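Side-chain contacts in variable region-containing chitin-binding protein 3 (Branchiostoma floridae, PDB 1XT5), which probably binds chitin through a separate chitin-binding domain, the part described here being its immunoglobulin V-type domain, implicated in lancelet innate immunity: residues L24-Q29 / Y107-A112; A31-P36 / V111-I116. One frame throughout, in Å; residues are numbered along the deposited sequence. Where two conformers were deposited one is given.

Contact 1: L24-Q29 / Y107-A112; sequences LPCSYQ and YWCQVA
C26 and C109 are joined covalently across the gap between two sheets, C26 SG to C109 SG at 2.0 Å with a chi3 of -82°, close to the 90° that a relaxed disulfide adopts. Both sulfurs stand anti to their own backbone nitrogens (chi1 near 180° in both), which carries each sulfur toward the other strand, and the CA atoms of C26 and C109 lie 6.5 Å apart. Beyond the disulfide, on the Y28 side, V111 sets one methyl on the face of the Y28 ring: V111 CG1 is 3.8 Å from the ring centroid and only 10° off its normal, a CH-pi contact over the centre, while V111 CG2 rests near Y28 CD2 and CB. Toward the other end, in the one of two L24 conformers given, L24 CD2 comes to 3.5 Å from Y107 CB and reaches CG at the root of the tyrosine ring, meeting the ring obliquely. This is the pin of the immunoglobulin fold, the canonical intersheet disulfide linking strand 22-31 of one sheet to strand 105-112 of the other, with one apolar pair on either side of it. W41, from strand 38-44, touches L24 and both cysteines, and V7 of strand 4-8 touches C26 and V111. Farther out, the hydroxyl of Y107 is hydrogen-bonded to the backbone oxygen of D103, and M5 borders both Y28 and V111.

Contact 2: A31-P36 / V111-I116; sequences ANDTQP and VAQWSI. With SO4 (sulfate ion), chain B.
D33 and Q113 supply the direct hydrogen bond of this contact, Q113 NE2 donating to D33 OD2 at 2.9 Å along a nearly straight path (167°). D33 OD2 lies almost in the amide plane of Q113, whereas NE2 meets OD2 on the anti side, tilted out of the carboxylate plane; the carboxylate and amide planes are 77° apart. D33 CG stands anti to the backbone N (chi1 -178°), and this extension carries the carboxylate to the glutamine. Its other oxygen serves the local chain: D33 OD1 accepts from Q35 N at 3.0 Å, an Asx turn that steadies the carboxylate. Q113 NE2 also donates to sulfate O2 at 3.0 Å, so one amide nitrogen bridges an aspartate and an anion, probably from the crystallisation liquor, which S3, R117 and Q2 also bind.

A water-mediated link runs alongside: one water donates to P36 O (2.8 Å) and accepts from W114 N (2.8 Å).

Apolar contact comes from P36, whose CG reaches W114 CZ2 at 3.9 Å, while P36 O sits over one face of the indole. There P36 O lies 2.9 Å from W114 NE1 but at a poor angle for a hydrogen bond; NE1 has a weak one to P37 O.

In the immunoglobulin V-type fold these are the loops corresponding to CDR1 and CDR3. Residues 31-36 lead from strand 22-31 into strand 38-44, and segment 111-116 continues from strand 105-112 into the second loop; strand 50-58 lends Y58 beside P36 and N57 beside W114.

The two contacts show how one strand can serve both the core of a domain and the loops at one end of it. Strand 105-112 is common to both, and V111 and A112 belong to the segments of each; the centres of the two contacts lie about 13 Å apart. Contact 1 lies deep, its centre about 5 Å from the centre of the chain, whereas contact 2, about 15 Å out, is partly buried and carries the sulfate. On the other side, strand 22-31 of contact 1 runs directly into the loop of contact 2, so both chain segments leaving the disulfide-pinned pair meet again beyond it. The sulfate bears on contact 2 alone, through Q113.

Contact 1: L24-Q29 / Y107-A112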
ATOM      1  N   LEU A  24      -1.744  -3.765  -7.818  1.00  5.11           N
ATOM      2  CA  LEU A  24      -2.019  -2.337  -7.756  1.00  4.94           C
ATOM      3  C   LEU A  24      -0.658  -1.651  -7.544  1.00  4.62           C
ATOM      4  O   LEU A  24      -0.130  -1.697  -6.439  1.00  5.20           O
ATOM      5  CB  LEU A  24      -2.952  -1.943  -6.640  0.65  5.82           C
ATOM      6  CG  LEU A  24      -4.353  -2.548  -6.787  0.65  6.00           C
ATOM      7  CD1 LEU A  24      -4.575  -4.002  -6.630  0.65 11.01           C
ATOM      8  CD2 LEU A  24      -5.290  -1.946  -5.708  0.65  6.16           C
ATOM      9  N   PRO A  25      -0.031  -1.102  -8.594  1.00  5.19           N
ATOM     10  CA  PRO A  25       1.317  -0.568  -8.439  1.00  5.04           C
ATOM     11  C   PRO A  25       1.411   0.620  -7.503  1.00  4.63           C
ATOM     12  O   PRO A  25       0.548   1.485  -7.442  1.00  5.54           O
ATOM     13  CB  PRO A  25       1.707  -0.205  -9.887  1.00  6.13           C
ATOM     14  CG  PRO A  25       0.884  -1.111 -10.728  1.00  7.15           C
ATOM     15  CD  PRO A  25      -0.437  -1.128 -10.019  1.00  6.24           C
ATOM     16  N   CYS A  26       2.546   0.704  -6.817  1.00  4.88           N
ATOM     17  CA  CYS A  26       2.839   1.843  -5.988  1.00  4.75           C
ATOM     18  C   CYS A  26       4.358   1.978  -5.832  1.00  4.70           C
ATOM     19  O   CYS A  26       5.035   0.963  -5.686  1.00  5.85           O
ATOM     20  CB  CYS A  26       2.205   1.676  -4.617  1.00  5.39           C
ATOM     21  SG  CYS A  26       2.469   3.140  -3.553  1.00  5.65           S
ATOM     22  N   SER A  27       4.839   3.210  -5.873  1.00  4.96           N
ATOM     23  CA  SER A  27       6.230   3.499  -5.630  1.00  5.39           C
ATOM     24  C   SER A  27       6.319   4.707  -4.668  1.00  4.95           C
ATOM     25  O   SER A  27       5.353   5.437  -4.485  1.00  4.84           O
ATOM     26  CB  SER A  27       7.013   3.826  -6.891  1.00  5.82           C
ATOM     27  OG  SER A  27       6.596   5.077  -7.450  1.00  7.26           O
ATOM     28  N   TYR A  28       7.494   4.935  -4.083  1.00  5.21           N
ATOM     29  CA  TYR A  28       7.671   6.151  -3.303  1.00  4.84           C
ATOM     30  C   TYR A  28       9.140   6.543  -3.318  1.00  5.44           C
ATOM     31  O   TYR A  28      10.042   5.705  -3.516  1.00  6.39           O
ATOM     32  CB  TYR A  28       7.141   6.012  -1.843  1.00  5.09           C
ATOM     33  CG  TYR A  28       8.040   5.169  -0.971  1.00  4.92           C
ATOM     34  CD1 TYR A  28       9.063   5.745  -0.226  1.00  5.70           C
ATOM     35  CD2 TYR A  28       7.901   3.787  -0.882  1.00  5.69           C
ATOM     36  CE1 TYR A  28       9.895   5.022   0.551  1.00  7.32           C
ATOM     37  CE2 TYR A  28       8.772   3.032  -0.088  1.00  6.69           C
ATOM     38  CZ  TYR A  28       9.759   3.656   0.627  1.00  6.88           C
ATOM     39  OH  TYR A  28      10.633   2.908   1.378  1.00  9.26           O
ATOM     40  N   GLN A  29       9.346   7.822  -2.971  1.00  6.02           N
ATOM     41  CA  GLN A  29      10.633   8.385  -2.682  1.00  7.97           C
ATOM     42  C   GLN A  29      10.526   9.168  -1.383  1.00  6.98           C
ATOM     43  O   GLN A  29       9.576   9.878  -1.188  1.00  7.94           O
ATOM     44  CB  GLN A  29      11.150   9.283  -3.772  1.00 11.72           C
ATOM     45  CG  GLN A  29      11.553   8.433  -4.982  0.65 13.27           C
ATOM     46  CD  GLN A  29      12.812   7.617  -4.748  0.50 16.12           C
ATOM     47  OE1 GLN A  29      12.823   6.402  -4.975  0.50 20.36           O
ATOM     48  NE2 GLN A  29      13.936   8.198  -4.277  0.50 21.33           N
ATOM     49  N   TYR A 107      -8.290   1.855  -3.437  1.00  3.92           N
ATOM     50  CA  TYR A 107      -7.216   1.381  -2.610  1.00  4.03           C
ATOM     51  C   TYR A 107      -6.141   2.450  -2.525  1.00  4.05           C
ATOM     52  O   TYR A 107      -5.551   2.845  -3.526  1.00  5.20           O
ATOM     53  CB  TYR A 107      -6.632   0.083  -3.195  1.00  4.21           C
ATOM     54  CG  TYR A 107      -7.557  -1.086  -3.091  1.00  4.58           C
ATOM     55  CD1 TYR A 107      -8.613  -1.274  -3.947  1.00  4.93           C
ATOM     56  CD2 TYR A 107      -7.400  -2.042  -2.080  1.00  5.29           C
ATOM     57  CE1 TYR A 107      -9.482  -2.332  -3.830  1.00  5.61           C
ATOM     58  CE2 TYR A 107      -8.231  -3.124  -1.935  1.00  6.32           C
ATOM     59  CZ  TYR A 107      -9.291  -3.275  -2.848  1.00  5.50           C
ATOM     60  OH  TYR A 107     -10.117  -4.345  -2.702  1.00  7.59           O
ATOM     61  N   TRP A 108      -5.869   2.911  -1.315  1.00  4.32           N
ATOM     62  CA  TRP A 108      -4.869   3.932  -1.063  1.00  3.68           C
ATOM     63  C   TRP A 108      -3.557   3.274  -0.679  1.00  3.70           C
ATOM     64  O   TRP A 108      -3.502   2.503   0.272  1.00  4.54           O
ATOM     65  CB  TRP A 108      -5.334   4.834   0.098  1.00  4.22           C
ATOM     66  CG  TRP A 108      -6.529   5.633  -0.290  1.00  4.26           C
ATOM     67  CD1 TRP A 108      -7.848   5.238  -0.199  1.00  4.72           C
ATOM     68  CD2 TRP A 108      -6.529   6.935  -0.867  1.00  4.46           C
ATOM     69  NE1 TRP A 108      -8.661   6.218  -0.689  1.00  5.49           N
ATOM     70  CE2 TRP A 108      -7.898   7.264  -1.103  1.00  4.44           C
ATOM     71  CE3 TRP A 108      -5.576   7.834  -1.223  1.00  4.68           C
ATOM     72  CZ2 TRP A 108      -8.258   8.476  -1.665  1.00  5.94           C
ATOM     73  CZ3 TRP A 108      -5.927   9.034  -1.777  1.00  5.81           C
ATOM     74  CH2 TRP A 108      -7.277   9.357  -1.999  1.00  6.03           C
ATOM     75  N   CYS A 109      -2.499   3.647  -1.424  1.00  3.99           N
ATOM     76  CA  CYS A 109      -1.125   3.323  -1.064  1.00  4.01           C
ATOM     77  C   CYS A 109      -0.604   4.524  -0.267  1.00  3.98           C
ATOM     78  O   CYS A 109      -0.430   5.596  -0.822  1.00  4.57           O
ATOM     79  CB  CYS A 109      -0.310   3.108  -2.320  1.00  4.71           C
ATOM     80  SG  CYS A 109       1.394   2.658  -1.886  1.00  5.45           S
ATOM     81  N   GLN A 110      -0.413   4.319   1.016  1.00  4.26           N
ATOM     82  CA  GLN A 110       0.054   5.339   1.937  1.00  4.43           C
ATOM     83  C   GLN A 110       1.438   4.923   2.424  1.00  4.51           C
ATOM     84  O   GLN A 110       1.633   3.797   2.881  1.00  5.47           O
ATOM     85  CB  GLN A 110      -0.906   5.481   3.105  1.00  5.42           C
ATOM     86  CG  GLN A 110      -0.444   6.512   4.124  1.00  5.82           C
ATOM     87  CD  GLN A 110      -1.455   6.613   5.218  0.70  5.05           C
ATOM     88  OE1 GLN A 110      -2.480   7.254   5.074  0.70  6.79           O
ATOM     89  NE2 GLN A 110      -1.233   5.897   6.289  0.70  6.09           N
ATOM     90  N   VAL A 111       2.390   5.848   2.376  1.00  4.40           N
ATOM     91  CA  VAL A 111       3.726   5.602   2.881  1.00  3.96           C
ATOM     92  C   VAL A 111       4.054   6.770   3.825  1.00  4.10           C
ATOM     93  O   VAL A 111       3.854   7.945   3.470  1.00  4.78           O
ATOM     94  CB  VAL A 111       4.764   5.447   1.770  1.00  4.66           C
ATOM     95  CG1 VAL A 111       6.120   5.028   2.354  1.00  6.02           C
ATOM     96  CG2 VAL A 111       4.328   4.451   0.715  1.00  5.75           C
ATOM     97  N   ALA A 112       4.529   6.456   5.026  1.00  4.67           N
ATOM     98  CA  ALA A 112       4.709   7.484   6.035  1.00  5.51           C
ATOM     99  C   ALA A 112       5.949   7.187   6.870  1.00  5.66           C
ATOM    100  O   ALA A 112       6.280   6.027   7.122  1.00  6.58           O
ATOM    101  CB  ALA A 112       3.512   7.535   6.990  1.00  7.72           C
TER

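Contact 2: A31-P36 / V111-I116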
ATOM      1  N   ALA A  31      12.738  11.792   0.509  1.00  9.72           N
ATOM      2  CA  ALA A  31      13.908  12.648   0.453  1.00 10.63           C
ATOM      3  C   ALA A  31      14.394  12.930   1.872  1.00 10.89           C
ATOM      4  O   ALA A  31      13.578  13.234   2.763  1.00 11.45           O
ATOM      5  CB  ALA A  31      13.586  13.957  -0.197  1.00 12.34           C
ATOM      6  N   ASN A  32      15.686  12.851   2.108  1.00 12.17           N
ATOM      7  CA  ASN A  32      16.356  13.261   3.293  1.00 12.93           C
ATOM      8  C   ASN A  32      15.956  12.517   4.567  1.00 13.38           C
ATOM      9  O   ASN A  32      16.032  13.056   5.674  1.00 16.36           O
ATOM     10  CB  ASN A  32      16.142  14.791   3.509  1.00 13.23           C
ATOM     11  CG  ASN A  32      16.584  15.566   2.306  0.70 15.15           C
ATOM     12  OD1 ASN A  32      17.718  15.426   1.794  0.70 17.44           O
ATOM     13  ND2 ASN A  32      15.701  16.441   1.896  0.70 18.13           N
ATOM     14  N   ASP A  33      15.597  11.257   4.460  1.00 13.48           N
ATOM     15  CA  ASP A  33      15.334  10.420   5.638  1.00 13.49           C
ATOM     16  C   ASP A  33      15.629   8.987   5.216  1.00 14.01           C
ATOM     17  O   ASP A  33      14.940   8.467   4.311  1.00 16.18           O
ATOM     18  CB  ASP A  33      13.888  10.547   6.103  1.00 12.42           C
ATOM     19  CG  ASP A  33      13.528   9.762   7.327  1.00 12.77           C
ATOM     20  OD1 ASP A  33      14.423   9.085   7.871  1.00 15.07           O
ATOM     21  OD2 ASP A  33      12.352   9.816   7.781  1.00 13.20           O
ATOM     22  N   THR A  34      16.659   8.400   5.795  1.00 15.36           N
ATOM     23  CA  THR A  34      17.042   7.043   5.429  1.00 17.87           C
ATOM     24  C   THR A  34      16.395   6.010   6.345  1.00 17.54           C
ATOM     25  O   THR A  34      16.652   4.815   6.175  1.00 21.54           O
ATOM     26  CB  THR A  34      18.555   6.836   5.401  1.00 22.39           C
ATOM     27  OG1 THR A  34      19.024   7.275   6.698  1.00 25.80           O
ATOM     28  CG2 THR A  34      19.131   7.666   4.273  1.00 27.01           C
ATOM     29  N   GLN A  35      15.624   6.427   7.344  1.00 15.50           N
ATOM     30  CA  GLN A  35      14.948   5.480   8.227  1.00 14.91           C
ATOM     31  C   GLN A  35      13.815   4.752   7.484  1.00 13.58           C
ATOM     32  O   GLN A  35      13.143   5.394   6.631  1.00 13.27           O
ATOM     33  CB  GLN A  35      14.342   6.167   9.465  1.00 14.48           C
ATOM     34  CG  GLN A  35      15.433   6.773  10.330  0.50 16.18           C
ATOM     35  CD  GLN A  35      14.907   7.268  11.657  0.50 18.12           C
ATOM     36  OE1 GLN A  35      13.806   7.817  11.744  0.50 18.41           O
ATOM     37  NE2 GLN A  35      15.684   7.036  12.705  0.50 21.31           N
ATOM     38  N   PRO A  36      13.581   3.472   7.701  1.00 14.27           N
ATOM     39  CA  PRO A  36      12.467   2.803   6.958  1.00 12.70           C
ATOM     40  C   PRO A  36      11.121   3.390   7.325  1.00 10.34           C
ATOM     41  O   PRO A  36      10.875   3.704   8.473  1.00 11.31           O
ATOM     42  CB  PRO A  36      12.582   1.356   7.428  1.00 14.63           C
ATOM     43  CG  PRO A  36      13.349   1.431   8.710  1.00 17.12           C
ATOM     44  CD  PRO A  36      14.276   2.593   8.635  1.00 16.64           C
ATOM     45  N   VAL A 111       2.390   5.848   2.376  1.00  4.40           N
ATOM     46  CA  VAL A 111       3.726   5.602   2.881  1.00  3.96           C
ATOM     47  C   VAL A 111       4.054   6.770   3.825  1.00  4.10           C
ATOM     48  O   VAL A 111       3.854   7.945   3.470  1.00  4.78           O
ATOM     49  CB  VAL A 111       4.764   5.447   1.770  1.00  4.66           C
ATOM     50  CG1 VAL A 111       6.120   5.028   2.354  1.00  6.02           C
ATOM     51  CG2 VAL A 111       4.328   4.451   0.715  1.00  5.75           C
ATOM     52  N   ALA A 112       4.529   6.456   5.026  1.00  4.67           N
ATOM     53  CA  ALA A 112       4.709   7.484   6.035  1.00  5.51           C
ATOM     54  C   ALA A 112       5.949   7.187   6.870  1.00  5.66           C
ATOM     55  O   ALA A 112       6.280   6.027   7.122  1.00  6.58           O
ATOM     56  CB  ALA A 112       3.512   7.535   6.990  1.00  7.72           C
ATOM     57  N   GLN A 113       6.577   8.247   7.343  1.00  6.21           N
ATOM     58  CA  GLN A 113       7.524   8.100   8.417  1.00  6.65           C
ATOM     59  C   GLN A 113       6.884   7.374   9.604  1.00  6.04           C
ATOM     60  O   GLN A 113       5.686   7.538   9.835  1.00  7.50           O
ATOM     61  CB  GLN A 113       8.002   9.439   8.913  1.00  7.65           C
ATOM     62  CG  GLN A 113       8.728  10.239   7.872  1.00  8.91           C
ATOM     63  CD  GLN A 113       9.111  11.602   8.429  1.00 10.16           C
ATOM     64  OE1 GLN A 113       8.253  12.362   8.867  1.00 11.12           O
ATOM     65  NE2 GLN A 113      10.395  11.891   8.442  1.00 12.19           N
ATOM     66  N   TRP A 114       7.653   6.637  10.367  1.00  6.54           N
ATOM     67  CA  TRP A 114       7.112   5.962  11.548  1.00  7.71           C
ATOM     68  C   TRP A 114       6.494   6.953  12.538  1.00  7.77           C
ATOM     69  O   TRP A 114       5.514   6.616  13.198  1.00  8.96           O
ATOM     70  CB  TRP A 114       8.177   5.190  12.301  1.00 10.03           C
ATOM     71  CG  TRP A 114       8.652   3.951  11.632  1.00  9.82           C
ATOM     72  CD1 TRP A 114       8.313   3.431  10.437  1.00 10.89           C
ATOM     73  CD2 TRP A 114       9.612   3.022  12.167  1.00  8.89           C
ATOM     74  NE1 TRP A 114       8.948   2.273  10.177  1.00 10.10           N
ATOM     75  CE2 TRP A 114       9.789   1.987  11.244  1.00  9.31           C
ATOM     76  CE3 TRP A 114      10.333   2.979  13.364  1.00  9.38           C
ATOM     77  CZ2 TRP A 114      10.657   0.910  11.433  1.00  9.83           C
ATOM     78  CZ3 TRP A 114      11.189   1.930  13.568  1.00  9.55           C
ATOM     79  CH2 TRP A 114      11.348   0.927  12.637  1.00 10.03           C
ATOM     80  N   SER A 115       7.147   8.077  12.704  1.00  8.64           N
ATOM     81  CA  SER A 115       6.601   9.193  13.481  1.00  9.20           C
ATOM     82  C   SER A 115       6.461  10.362  12.509  1.00  8.95           C
ATOM     83  O   SER A 115       7.458  10.888  11.975  1.00 11.12           O
ATOM     84  CB  SER A 115       7.491   9.511  14.645  1.00 10.31           C
ATOM     85  OG  SER A 115       6.969  10.647  15.351  1.00 13.18           O
ATOM     86  N   ILE A 116       5.219  10.734  12.257  1.00  9.95           N
ATOM     87  CA  ILE A 116       4.934  11.768  11.241  1.00 10.67           C
ATOM     88  C   ILE A 116       5.131  13.124  11.876  1.00 12.55           C
ATOM     89  O   ILE A 116       4.212  13.715  12.422  1.00 15.64           O
ATOM     90  CB  ILE A 116       3.539  11.590  10.640  1.00 10.15           C
ATOM     91  CG1 ILE A 116       3.328  10.201  10.094  1.00 10.20           C
ATOM     92  CG2 ILE A 116       3.246  12.659   9.590  1.00 12.18           C
ATOM     93  CD1 ILE A 116       1.906   9.837   9.769  1.00 11.89           C
TER
HETATM   94  S   SO4 B 201      11.924  15.770   9.688  0.80 12.36           S
HETATM   95  O1  SO4 B 201      12.551  15.908  11.079  0.80 16.18           O
HETATM   96  O2  SO4 B 201      11.750  14.338   9.410  0.80 13.16           O
HETATM   97  O3  SO4 B 201      12.683  16.398   8.693  0.80 12.97           O
HETATM   98  O4  SO4 B 201      10.612  16.403   9.765  0.80 12.80           O
HETATM   99  O   HOH W   1      10.364   6.127   9.717  1.00 10.84           O